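Local structure of 2,3-dihydroxybenzoate-AMP ligase (Mycobacterium smegmatis, 5KEI) at residues 518-523 against 527-532; 105-110 against 184-189; 439-444 against 449-454; 19-24 against 205-210; 418-423 against 481-486. The protein belongs to the ANL superfamily of AMP-binding enzymes, which pair a large N-terminal domain with a small C-terminal domain. One frame throughout, in Å; residues are numbered along the deposited sequence.

Interaction 1 of 5, residues 518-523 against 527-532; sequences HLEQRG and HSRPDA
Leu519 and Arg529 share a first torsion that puts CG beside the backbone N and anti to the carbonyl carbon (chi1 -65° and -59°). Each side chain then runs on extended. Leu519 thereby carries CD1 to Pro530, and Arg529 carries its guanidinium to Glu520. Leu519 and Pro530 meet tip to tip, with CD1 of Leu519 3.6 Å from CD of Pro530. The same methyl lies 4.1 Å from CG of Arg529, as the two side chains slide past each other. Further out, the Arg529 guanidinium lies with one face against Glu520. Its NH2 is 3.4 Å from CB of Glu520. Arg529 NH2 is hydrogen-bonded to the backbone O of Val524, in the connection between the segments. Gly523 ends helix 512-521 in a Schellman motif, and the chain then doubles back past the last turn toward strand 532-535. Leu519 also packs on Leu472 and Leu476 of helix 469-477, within the C-terminal domain. Glu520 OE2 stays 4.4 Å from NH2 of Arg529, too far for a salt bridge. The contact is therefore held by apolar packing, with at most a modest electrostatic attraction between the two charges.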
# COMPACT_ATOMS: atom_id res chain seq x y z
N HIS A 518 9.37 -26.85 -8.02
CA HIS A 518 8.85 -25.71 -7.27
C HIS A 518 8.09 -24.76 -8.19
O HIS A 518 7.04 -24.22 -7.81
CB HIS A 518 9.98 -24.95 -6.58
CG HIS A 518 9.54 -23.70 -5.87
ND1 HIS A 518 9.12 -23.70 -4.56
CD2 HIS A 518 9.46 -22.42 -6.30
CE1 HIS A 518 8.80 -22.46 -4.21
NE2 HIS A 518 8.99 -21.67 -5.25
N LEU A 519 8.61 -24.56 -9.39
CA LEU A 519 7.93 -23.70 -10.36
C LEU A 519 6.60 -24.26 -10.85
O LEU A 519 5.68 -23.51 -11.13
CB LEU A 519 8.84 -23.43 -11.56
CG LEU A 519 10.08 -22.63 -11.19
CD1 LEU A 519 10.82 -22.24 -12.44
CD2 LEU A 519 9.68 -21.41 -10.37
N GLU A 520 6.51 -25.59 -10.95
CA GLU A 520 5.30 -26.23 -11.47
C GLU A 520 4.16 -26.19 -10.44
O GLU A 520 3.00 -25.93 -10.79
CB GLU A 520 5.60 -27.68 -11.86
CG GLU A 520 4.37 -28.46 -12.27
CD GLU A 520 4.67 -29.94 -12.45
OE1 GLU A 520 5.66 -30.41 -11.86
OE2 GLU A 520 3.91 -30.61 -13.18
N GLN A 521 4.50 -26.44 -9.18
CA GLN A 521 3.55 -26.33 -8.07
C GLN A 521 2.96 -24.91 -7.96
O GLN A 521 1.85 -24.74 -7.45
CB GLN A 521 4.21 -26.72 -6.75
CG GLN A 521 4.66 -28.18 -6.68
CD GLN A 521 3.50 -29.17 -6.74
OE1 GLN A 521 3.20 -29.73 -7.80
NE2 GLN A 521 2.84 -29.39 -5.60
N ARG A 522 3.70 -23.91 -8.43
CA ARG A 522 3.24 -22.52 -8.39
C ARG A 522 2.49 -22.13 -9.67
O ARG A 522 2.00 -21.01 -9.79
CB ARG A 522 4.42 -21.57 -8.17
CG ARG A 522 5.19 -21.82 -6.86
CD ARG A 522 6.18 -20.69 -6.57
NE ARG A 522 5.55 -19.39 -6.72
CZ ARG A 522 4.84 -18.80 -5.77
NH1 ARG A 522 4.70 -19.41 -4.60
NH2 ARG A 522 4.29 -17.61 -5.98
N GLY A 523 2.43 -23.04 -10.64
CA GLY A 523 1.69 -22.81 -11.86
C GLY A 523 2.47 -22.29 -13.06
O GLY A 523 1.88 -21.73 -13.97
N HIS A 527 7.46 -23.96 -20.53
CA HIS A 527 7.97 -23.05 -21.55
C HIS A 527 8.50 -21.76 -20.95
O HIS A 527 8.95 -20.87 -21.68
CB HIS A 527 6.89 -22.74 -22.58
CG HIS A 527 5.69 -22.03 -22.02
ND1 HIS A 527 5.74 -20.75 -21.53
CD2 HIS A 527 4.40 -22.43 -21.90
CE1 HIS A 527 4.54 -20.39 -21.11
NE2 HIS A 527 3.70 -21.39 -21.33
N SER A 528 8.43 -21.65 -19.63
CA SER A 528 8.95 -20.50 -18.91
C SER A 528 9.86 -20.91 -17.76
O SER A 528 10.13 -20.12 -16.85
CB SER A 528 7.81 -19.63 -18.37
OG SER A 528 7.16 -18.93 -19.42
N ARG A 529 10.34 -22.15 -17.78
CA ARG A 529 11.23 -22.61 -16.73
C ARG A 529 12.66 -22.47 -17.21
O ARG A 529 12.92 -22.54 -18.41
CB ARG A 529 10.89 -24.03 -16.33
CG ARG A 529 9.47 -24.19 -15.83
CD ARG A 529 9.23 -25.61 -15.35
NE ARG A 529 7.80 -25.89 -15.24
CZ ARG A 529 7.27 -27.09 -15.37
NH1 ARG A 529 8.06 -28.13 -15.62
NH2 ARG A 529 5.96 -27.26 -15.26
N PRO A 530 13.60 -22.23 -16.28
CA PRO A 530 14.99 -21.99 -16.70
C PRO A 530 15.60 -23.23 -17.34
O PRO A 530 15.35 -24.33 -16.84
CB PRO A 530 15.72 -21.63 -15.40
CG PRO A 530 14.68 -21.51 -14.36
CD PRO A 530 13.48 -22.29 -14.82
N ASP A 531 16.39 -23.06 -18.39
CA ASP A 531 17.08 -24.17 -19.03
C ASP A 531 18.34 -24.57 -18.25
O ASP A 531 18.81 -25.71 -18.32
CB ASP A 531 17.45 -23.82 -20.48
CG ASP A 531 16.26 -23.34 -21.29
OD1 ASP A 531 15.43 -24.18 -21.72
OD2 ASP A 531 16.17 -22.10 -21.51
N ALA A 532 18.90 -23.61 -17.50
CA ALA A 532 20.13 -23.87 -16.76
C ALA A 532 20.15 -23.12 -15.44
O ALA A 532 19.53 -22.07 -15.30
CB ALA A 532 21.34 -23.49 -17.60

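Interaction 2 of 5, residues 105-110 against 184-189; sequences TAEFAV and LSWAEV
Glu107 and Trp186 each stand in the first turn of a helix, and the backbones stay well apart, with CA of Glu107 10.0 Å from CA of Ala187. Both helices follow strands of one mixed, largely parallel sheet in the alpha/beta fold of the large N-terminal domain. Helix 107-117 comes after strand 97-101, and helix 186-190 comes directly after edge strand 184-185. Long side chains bridge the gap. Trp186 holds CG anti to its N (chi1 169°) and presents the NE1 edge of its indole. Glu107 also starts anti, then bends at chi2 (59°), which turns its carboxylate to that edge. The indole donates from NE1 to OE2 of Glu107 at 2.7 Å, in a short and nearly straight bond. CG of Glu107 lies 3.5 Å from NE1 of Trp186. Val110 adds a looser touch further along the ring edge, its C atom 4.4 Å from CZ2 of Trp186. OE2 of Glu107 has a second partner, for Arg191 forms a salt bridge with it through NH1. This pairing is consistent with a charged carboxylate in a largely buried place. At the start of helix 107-117, OG1 of Thr105 accepts from N of Glu107 at 3.0 Å, a capping bond. The indole N-H reaches OE2 on its anti side, 21° out of the carboxylate plane.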
# COMPACT_ATOMS: atom_id res chain seq x y z
N THR A 105 -17.33 -0.22 6.55
CA THR A 105 -18.28 -0.04 7.64
C THR A 105 -17.72 1.07 8.53
O THR A 105 -16.51 1.27 8.57
CB THR A 105 -18.47 -1.38 8.46
OG1 THR A 105 -19.11 -1.12 9.70
CG2 THR A 105 -17.10 -2.09 8.77
N ALA A 106 -18.58 1.79 9.25
CA ALA A 106 -18.09 2.73 10.26
C ALA A 106 -17.19 1.99 11.24
O ALA A 106 -16.22 2.55 11.75
CB ALA A 106 -19.23 3.40 10.99
N GLU A 107 -17.50 0.72 11.47
CA GLU A 107 -16.75 -0.11 12.40
C GLU A 107 -15.27 -0.25 12.01
O GLU A 107 -14.42 -0.58 12.85
CB GLU A 107 -17.41 -1.49 12.49
CG GLU A 107 -17.07 -2.27 13.75
CD GLU A 107 -17.46 -1.55 15.03
OE1 GLU A 107 -18.42 -0.74 15.02
OE2 GLU A 107 -16.80 -1.79 16.07
N PHE A 108 -14.95 0.02 10.74
CA PHE A 108 -13.56 -0.03 10.29
C PHE A 108 -12.74 1.00 11.07
O PHE A 108 -11.60 0.72 11.48
CB PHE A 108 -13.46 0.20 8.76
CG PHE A 108 -12.05 0.37 8.25
CD1 PHE A 108 -11.29 -0.73 7.87
CD2 PHE A 108 -11.47 1.63 8.17
CE1 PHE A 108 -10.00 -0.57 7.42
CE2 PHE A 108 -10.17 1.79 7.72
CZ PHE A 108 -9.44 0.69 7.33
N ALA A 109 -13.32 2.18 11.28
CA ALA A 109 -12.70 3.24 12.07
C ALA A 109 -12.59 2.85 13.54
O ALA A 109 -11.61 3.19 14.19
CB ALA A 109 -13.49 4.58 11.92
N VAL A 110 -13.60 2.15 14.07
CA VAL A 110 -13.57 1.70 15.46
C VAL A 110 -12.43 0.72 15.68
O VAL A 110 -11.69 0.83 16.66
CB VAL A 110 -14.90 1.04 15.88
CG1 VAL A 110 -14.87 0.67 17.35
CG2 VAL A 110 -16.07 1.95 15.55
N LEU A 184 -13.94 -15.43 19.10
CA LEU A 184 -14.37 -14.27 19.87
C LEU A 184 -15.31 -13.36 19.07
O LEU A 184 -15.17 -13.26 17.85
CB LEU A 184 -13.16 -13.46 20.33
CG LEU A 184 -12.27 -14.05 21.42
CD1 LEU A 184 -10.82 -13.60 21.23
CD2 LEU A 184 -12.78 -13.62 22.78
N SER A 185 -16.24 -12.71 19.75
CA SER A 185 -17.14 -11.75 19.11
C SER A 185 -16.53 -10.36 19.20
O SER A 185 -16.21 -9.91 20.30
CB SER A 185 -18.52 -11.75 19.76
OG SER A 185 -19.40 -10.85 19.09
N TRP A 186 -16.38 -9.69 18.06
CA TRP A 186 -15.81 -8.35 18.04
C TRP A 186 -16.66 -7.40 18.87
O TRP A 186 -16.14 -6.57 19.61
CB TRP A 186 -15.66 -7.84 16.61
CG TRP A 186 -15.32 -6.37 16.53
CD1 TRP A 186 -16.18 -5.33 16.31
CD2 TRP A 186 -14.01 -5.78 16.68
NE1 TRP A 186 -15.49 -4.14 16.31
CE2 TRP A 186 -14.16 -4.39 16.54
CE3 TRP A 186 -12.74 -6.30 16.93
CZ2 TRP A 186 -13.09 -3.52 16.63
CZ3 TRP A 186 -11.68 -5.44 17.02
CH2 TRP A 186 -11.86 -4.06 16.87
N ALA A 187 -17.98 -7.55 18.75
CA ALA A 187 -18.93 -6.74 19.51
C ALA A 187 -18.74 -6.95 21.00
O ALA A 187 -18.65 -5.98 21.75
CB ALA A 187 -20.36 -7.08 19.10
N GLU A 188 -18.67 -8.21 21.42
CA GLU A 188 -18.48 -8.53 22.83
C GLU A 188 -17.21 -7.90 23.35
O GLU A 188 -17.23 -7.21 24.37
CB GLU A 188 -18.44 -10.05 23.05
CG GLU A 188 -19.80 -10.73 23.16
CD GLU A 188 -19.67 -12.24 23.41
OE1 GLU A 188 -18.59 -12.68 23.86
OE2 GLU A 188 -20.65 -12.97 23.15
N VAL A 189 -16.10 -8.13 22.65
CA VAL A 189 -14.80 -7.74 23.16
C VAL A 189 -14.63 -6.21 23.21
O VAL A 189 -14.06 -5.68 24.17
CB VAL A 189 -13.66 -8.35 22.31
CG1 VAL A 189 -12.30 -7.96 22.88
CG2 VAL A 189 -13.80 -9.86 22.26

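Interaction 3 of 5, residues 439-444 against 449-454; sequences RRFADG and YLEVTG
OE1 of Glu451 is gripped by two nitrogens of Arg439. NE of Arg439 lies 2.8 Å from OE1 of Glu451, and NH2 of Arg439 lies 2.8 Å from the same oxygen. One carboxylate oxygen thus takes both N-H groups of the side edge of the guanidinium, close to its plane. NH2 uses the syn lone pair, while NE comes in nearly along the C-O axis. The two side chains run side by side in the same direction, their flat ends turned 32° apart. Arg439 has CG between N and the carbonyl carbon (chi1 60°), which lays its extended chain along Glu451.

Beneath this salt bridge the two residues form a hydrogen-bonded antiparallel pair of a beta hairpin, strands 432-440 and 450-455. N of Glu451 donates to O of Arg439 at 2.7 Å, and N of Arg439 donates to O of Glu451 at 2.9 Å. Past the end of the first strand, N of Phe441 still donates to O of Tyr449 at 3.0 Å. The Phe441 ring then leans back over the second strand, with CE2 3.7 Å from CB of Glu451 and CZ 3.4 Å from its OE1.

The other face carries Arg440 and Leu450, a non-hydrogen-bonded pair. CB of Arg440 rests 3.6 Å from CD2 of Leu450, and both side chains touch Ile386 of strand 385-389. A classic bulge at Thr453 and Gly454, opposite Arg437, breaks the regular pairing. With two N-H groups of a positively charged guanidinium on one oxygen, Glu451 is probably kept ionised.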
# COMPACT_ATOMS: atom_id res chain seq x y z
N ARG A 439 7.83 9.73 -17.36
CA ARG A 439 8.63 10.87 -17.79
C ARG A 439 8.09 12.09 -17.09
O ARG A 439 6.90 12.16 -16.77
CB ARG A 439 8.59 11.04 -19.32
CG ARG A 439 7.23 11.28 -19.89
CD ARG A 439 7.27 11.19 -21.39
NE ARG A 439 5.97 11.49 -21.97
CZ ARG A 439 5.77 11.75 -23.26
NH1 ARG A 439 6.80 11.73 -24.10
NH2 ARG A 439 4.55 12.03 -23.71
N ARG A 440 8.99 13.03 -16.78
CA ARG A 440 8.62 14.33 -16.24
C ARG A 440 8.83 15.34 -17.35
O ARG A 440 9.95 15.52 -17.83
CB ARG A 440 9.45 14.68 -15.02
CG ARG A 440 9.24 16.11 -14.52
CD ARG A 440 9.93 16.35 -13.18
NE ARG A 440 11.23 15.68 -13.14
CZ ARG A 440 11.92 15.46 -12.02
NH1 ARG A 440 11.45 15.87 -10.85
NH2 ARG A 440 13.09 14.82 -12.08
N PHE A 441 7.75 15.98 -17.78
CA PHE A 441 7.84 16.98 -18.84
C PHE A 441 8.78 18.12 -18.42
O PHE A 441 8.67 18.65 -17.30
CB PHE A 441 6.46 17.52 -19.20
CG PHE A 441 5.50 16.47 -19.68
CD1 PHE A 441 5.52 16.03 -21.00
CD2 PHE A 441 4.55 15.93 -18.82
CE1 PHE A 441 4.63 15.06 -21.45
CE2 PHE A 441 3.66 14.96 -19.26
CZ PHE A 441 3.70 14.52 -20.57
N ALA A 442 9.70 18.49 -19.31
CA ALA A 442 10.68 19.54 -18.99
C ALA A 442 10.28 20.90 -19.57
O ALA A 442 10.84 21.92 -19.20
CB ALA A 442 12.07 19.13 -19.49
N ASP A 443 9.31 20.89 -20.47
CA ASP A 443 8.93 22.08 -21.24
C ASP A 443 7.42 22.04 -21.56
O ASP A 443 6.79 21.00 -21.39
CB ASP A 443 9.79 22.16 -22.52
CG ASP A 443 9.51 23.40 -23.36
OD1 ASP A 443 8.90 24.37 -22.84
OD2 ASP A 443 9.90 23.40 -24.55
N GLY A 444 6.85 23.16 -21.99
CA GLY A 444 5.44 23.22 -22.31
C GLY A 444 4.57 23.55 -21.12
O GLY A 444 5.07 23.86 -20.03
N TYR A 449 5.31 18.23 -14.43
CA TYR A 449 4.40 17.14 -14.13
C TYR A 449 4.90 15.80 -14.69
O TYR A 449 5.70 15.75 -15.62
CB TYR A 449 2.99 17.48 -14.63
CG TYR A 449 2.33 18.50 -13.73
CD1 TYR A 449 1.49 18.10 -12.69
CD2 TYR A 449 2.59 19.87 -13.88
CE1 TYR A 449 0.90 19.03 -11.83
CE2 TYR A 449 2.02 20.81 -13.02
CZ TYR A 449 1.17 20.39 -11.99
OH TYR A 449 0.59 21.31 -11.13
N LEU A 450 4.42 14.73 -14.07
CA LEU A 450 4.75 13.37 -14.45
C LEU A 450 3.76 12.78 -15.45
O LEU A 450 2.58 13.09 -15.41
CB LEU A 450 4.80 12.49 -13.21
CG LEU A 450 6.01 12.64 -12.31
CD1 LEU A 450 5.95 11.62 -11.18
CD2 LEU A 450 7.27 12.49 -13.14
N GLU A 451 4.25 11.90 -16.32
CA GLU A 451 3.37 10.99 -17.05
C GLU A 451 3.83 9.55 -16.93
O GLU A 451 4.99 9.24 -17.17
CB GLU A 451 3.27 11.35 -18.52
CG GLU A 451 2.43 10.35 -19.29
CD GLU A 451 2.32 10.65 -20.76
OE1 GLU A 451 3.29 11.20 -21.33
OE2 GLU A 451 1.26 10.35 -21.35
N VAL A 452 2.91 8.66 -16.54
CA VAL A 452 3.20 7.24 -16.39
C VAL A 452 2.98 6.54 -17.73
O VAL A 452 1.88 6.62 -18.30
CB VAL A 452 2.31 6.56 -15.31
CG1 VAL A 452 2.56 5.08 -15.29
CG2 VAL A 452 2.55 7.16 -13.92
N THR A 453 4.01 5.87 -18.23
CA THR A 453 3.96 5.33 -19.58
C THR A 453 3.89 3.80 -19.54
O THR A 453 3.59 3.16 -20.54
CB THR A 453 5.17 5.78 -20.41
OG1 THR A 453 6.37 5.28 -19.81
CG2 THR A 453 5.24 7.31 -20.45
N GLY A 454 4.17 3.24 -18.37
CA GLY A 454 4.00 1.81 -18.16
C GLY A 454 4.84 1.23 -17.03
O GLY A 454 5.20 1.91 -16.06

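Interaction 4 of 5, residues 19-24 against 205-210; sequences SSLLAG and AAPALL
Leu21 makes the closer of two apolar contacts between the N-terminal loop and residues 205-210. Its CD1 methyl lies 3.7 Å from CG of Pro207 and 3.8 Å from CB of Pro207. Leucine and proline reach toward each other tip to tip, so a single methyl rests against the outer carbons of the ring. The first torsion puts CG of Leu21 anti to N (chi1 170°). The second (56°) folds CD1 back beside CA, while CD2 takes the extended position. The folded branch is thus the one that meets the proline.

Leu22 gives the second, looser contact. Its CD2 is 4.5 Å from CB of Ala206. The backbones run at similar spacing at both places, with CA atoms 7.8 Å apart for Leu21 and Pro207 and 7.6 Å apart for Leu22 and Ala206.

The loop before helix 30-38 here covers the beginning of strand 207-212. That strand lies in the seven-stranded mixed sheet of the N-terminal domain, between strands 121-124 and 222-226. Leu21 also touches Val121 of the first neighbour and Phe416. Pro207 packs on Pro224 of the second neighbour and on Phe25.

No hydrogen bond crosses the contact; the polar groups bond within the N-terminal loop or to residues outside the two segments. N of Gly24 donates to O of Ser20 at 3.2 Å, closing a turn with helical backbone angles. Ser20 OG is hydrogen-bonded to Arg97, and the Gly24 backbone pairs with Asn417. On the strand, Ala208 and Leu209 together face Arg225 in a classic beta bulge, just after the proline that Leu21 meets.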
# COMPACT_ATOMS: atom_id res chain seq x y z
N SER A 19 9.33 -7.31 21.35
CA SER A 19 9.07 -6.71 20.04
C SER A 19 10.19 -6.89 19.01
O SER A 19 11.21 -6.19 18.98
CB SER A 19 8.76 -5.22 20.19
OG SER A 19 7.40 -5.07 20.58
N SER A 20 9.94 -7.88 18.16
CA SER A 20 10.58 -8.03 16.88
C SER A 20 10.03 -7.01 15.91
O SER A 20 10.30 -7.08 14.71
CB SER A 20 10.33 -9.43 16.35
OG SER A 20 8.96 -9.75 16.54
N LEU A 21 9.20 -6.09 16.42
CA LEU A 21 8.72 -4.98 15.61
C LEU A 21 9.93 -4.24 15.06
O LEU A 21 9.98 -3.94 13.88
CB LEU A 21 7.82 -4.03 16.41
CG LEU A 21 7.49 -2.72 15.69
CD1 LEU A 21 6.85 -2.99 14.34
CD2 LEU A 21 6.58 -1.79 16.51
N LEU A 22 10.91 -3.98 15.92
CA LEU A 22 12.12 -3.26 15.52
C LEU A 22 13.02 -4.13 14.66
O LEU A 22 13.79 -3.62 13.83
CB LEU A 22 12.87 -2.74 16.75
CG LEU A 22 12.12 -1.61 17.45
CD1 LEU A 22 12.97 -0.93 18.52
CD2 LEU A 22 11.61 -0.58 16.42
N ALA A 23 12.91 -5.44 14.84
CA ALA A 23 13.75 -6.39 14.10
C ALA A 23 13.46 -6.40 12.61
O ALA A 23 14.36 -6.64 11.80
CB ALA A 23 13.59 -7.79 14.68
N GLY A 24 12.20 -6.17 12.24
CA GLY A 24 11.79 -6.20 10.85
C GLY A 24 11.81 -4.84 10.18
O GLY A 24 11.59 -4.73 8.97
N ALA A 205 8.56 7.49 15.46
CA ALA A 205 9.35 7.15 14.28
C ALA A 205 9.44 5.61 14.07
O ALA A 205 10.19 5.16 13.21
CB ALA A 205 10.74 7.75 14.39
N ALA A 206 8.68 4.84 14.85
CA ALA A 206 8.53 3.40 14.67
C ALA A 206 7.22 3.14 13.93
O ALA A 206 6.37 4.04 13.88
CB ALA A 206 8.54 2.67 16.03
N PRO A 207 7.04 1.92 13.36
CA PRO A 207 5.82 1.57 12.63
C PRO A 207 4.53 1.77 13.42
O PRO A 207 4.45 1.33 14.55
CB PRO A 207 6.01 0.07 12.32
CG PRO A 207 7.47 -0.08 12.19
CD PRO A 207 8.07 0.86 13.20
N ALA A 208 3.55 2.44 12.82
CA ALA A 208 2.24 2.56 13.41
C ALA A 208 1.36 1.43 12.90
O ALA A 208 0.60 0.84 13.67
CB ALA A 208 1.62 3.90 13.08
N LEU A 209 1.46 1.16 11.59
CA LEU A 209 0.70 0.07 10.98
C LEU A 209 1.49 -0.53 9.81
O LEU A 209 2.48 0.05 9.38
CB LEU A 209 -0.68 0.54 10.50
CG LEU A 209 -0.81 1.82 9.65
CD1 LEU A 209 -0.23 1.66 8.26
CD2 LEU A 209 -2.27 2.25 9.54
N LEU A 210 1.04 -1.68 9.29
CA LEU A 210 1.65 -2.22 8.07
C LEU A 210 0.63 -2.20 6.91
O LEU A 210 -0.50 -2.68 7.04
CB LEU A 210 2.17 -3.65 8.29
CG LEU A 210 3.09 -3.85 9.52
CD1 LEU A 210 3.44 -5.32 9.75
CD2 LEU A 210 4.37 -3.03 9.43

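Interaction 5 of 5, residues 418-423 against 481-486; sequences AEAANE and SVWAAA
Trp483 carries most of this contact, and its indole lies against the first turns of helix 419-425. From CB the ring extends anti to the backbone N (chi1 -177°), which swings it out to the helix. CD1 of Trp483 comes first, 3.8 Å from OE1 of Glu423. Next along the edge, NE1 of Trp483 donates to OE1 of Glu423 at 3.0 Å, with an N-H...O angle of 162°. The oxygen sits close to the ring plane, but the N-H approaches it from above the carboxylate plane. CZ2 of Trp483 follows, 3.6 Å from OE2 of Glu423. At the far corner CH2 of Trp483 meets CD of Glu419 at 3.7 Å. The Glu419 carboxylate stands almost perpendicular to the ring, and its CG lies at the ring edge, in plane.

The face of the indole meets Ala420. CB of Ala420 lies 3.7 Å from the centroid of the six-membered ring, only 5° off the normal, a clear CH-pi contact. The two glutamates and the alanine thus hold one edge and one face of the ring. A water adds a backbone link: it donates to O of Trp483 at 2.9 Å and, weakly, to O of Ala420 at 3.3 Å.

Trp483 and Ala484 form a classic beta bulge opposite Val504, where strand 482-492 turns a corner beside strand 498-505. Helix 419-425 precedes strand 432-440 of the four-stranded antiparallel sheet. The tryptophan therefore joins that helix to the three-stranded sheet of the small C-terminal domain, at the protein surface.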
# COMPACT_ATOMS: atom_id res chain seq x y z
N ALA A 418 11.83 -8.51 5.60
CA ALA A 418 11.96 -8.98 4.22
C ALA A 418 13.33 -8.62 3.68
O ALA A 418 13.45 -7.91 2.67
CB ALA A 418 10.85 -8.39 3.34
N GLU A 419 14.37 -9.11 4.36
CA GLU A 419 15.75 -8.75 4.07
C GLU A 419 16.17 -9.02 2.61
O GLU A 419 16.84 -8.18 1.99
CB GLU A 419 16.67 -9.48 5.04
CG GLU A 419 18.13 -9.20 4.85
CD GLU A 419 19.00 -10.02 5.80
OE1 GLU A 419 18.44 -10.77 6.63
OE2 GLU A 419 20.24 -9.92 5.69
N ALA A 420 15.78 -10.17 2.06
CA ALA A 420 16.08 -10.48 0.67
C ALA A 420 15.37 -9.49 -0.28
O ALA A 420 15.99 -8.97 -1.22
CB ALA A 420 15.69 -11.92 0.33
N ALA A 421 14.10 -9.22 -0.04
CA ALA A 421 13.38 -8.24 -0.87
C ALA A 421 14.00 -6.84 -0.76
O ALA A 421 14.02 -6.09 -1.74
CB ALA A 421 11.92 -8.20 -0.49
N ASN A 422 14.53 -6.50 0.41
CA ASN A 422 15.14 -5.19 0.57
C ASN A 422 16.44 -5.01 -0.21
O ASN A 422 16.63 -3.98 -0.85
CB ASN A 422 15.36 -4.90 2.04
CG ASN A 422 14.07 -4.62 2.75
OD1 ASN A 422 13.11 -4.17 2.12
ND2 ASN A 422 14.03 -4.88 4.06
N GLU A 423 17.32 -6.01 -0.17
CA GLU A 423 18.52 -5.99 -1.01
C GLU A 423 18.17 -5.77 -2.47
O GLU A 423 18.88 -5.08 -3.20
CB GLU A 423 19.30 -7.30 -0.89
CG GLU A 423 19.95 -7.54 0.46
CD GLU A 423 20.76 -8.83 0.49
OE1 GLU A 423 20.97 -9.42 -0.60
OE2 GLU A 423 21.19 -9.23 1.60
N SER A 481 15.44 -21.72 -0.36
CA SER A 481 16.86 -21.86 -0.66
C SER A 481 17.37 -20.76 -1.59
O SER A 481 18.57 -20.52 -1.65
CB SER A 481 17.15 -23.24 -1.25
OG SER A 481 16.95 -24.26 -0.29
N VAL A 482 16.46 -20.11 -2.30
CA VAL A 482 16.85 -19.01 -3.18
C VAL A 482 16.80 -17.66 -2.46
O VAL A 482 15.72 -17.13 -2.13
CB VAL A 482 15.95 -18.93 -4.43
CG1 VAL A 482 16.45 -17.84 -5.37
CG2 VAL A 482 15.90 -20.28 -5.14
N TRP A 483 17.99 -17.11 -2.19
CA TRP A 483 18.11 -15.80 -1.58
C TRP A 483 17.85 -14.71 -2.60
O TRP A 483 16.90 -13.95 -2.45
CB TRP A 483 19.48 -15.61 -0.95
CG TRP A 483 19.59 -14.28 -0.25
CD1 TRP A 483 20.25 -13.17 -0.69
CD2 TRP A 483 19.01 -13.93 1.01
NE1 TRP A 483 20.11 -12.14 0.22
CE2 TRP A 483 19.35 -12.59 1.28
CE3 TRP A 483 18.23 -14.63 1.95
CZ2 TRP A 483 18.96 -11.93 2.45
CZ3 TRP A 483 17.84 -13.97 3.11
CH2 TRP A 483 18.19 -12.64 3.34
N ALA A 484 18.72 -14.62 -3.61
CA ALA A 484 18.56 -13.70 -4.75
C ALA A 484 18.49 -14.52 -6.05
O ALA A 484 19.00 -15.64 -6.10
CB ALA A 484 19.72 -12.71 -4.81
N ALA A 485 17.86 -13.98 -7.09
CA ALA A 485 17.74 -14.70 -8.36
C ALA A 485 17.81 -13.75 -9.55
O ALA A 485 17.34 -12.62 -9.47
CB ALA A 485 16.45 -15.50 -8.41
N ALA A 486 18.40 -14.22 -10.65
CA ALA A 486 18.40 -13.46 -11.90
C ALA A 486 18.15 -14.37 -13.11
O ALA A 486 18.92 -15.29 -13.38
CB ALA A 486 19.70 -12.70 -12.06
O HOH W 1 16.31 -11.37 -3.51

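In the fold
The chain opens interaction 4 near its N terminus, at 19-24, and closes it at 205-210, fixing the first loop to the seven-stranded sheet. Interaction 2 is nested inside that span and ties two helices of the same region; helix 186-190 leads on to strand 207-212. Interaction 5 opens at 418-423 and closes at 481-486. The hairpin of interaction 3 is nested within it. Interaction 1 follows in series, inside the C-terminal domain. No loops cross. Interactions 4 and 5 come within about 5 Å between nearest atoms, and interactions 5 and 1 within about 7 Å, but none touch. Interactions 2 and 3 lie on opposite sides of the chain's centre.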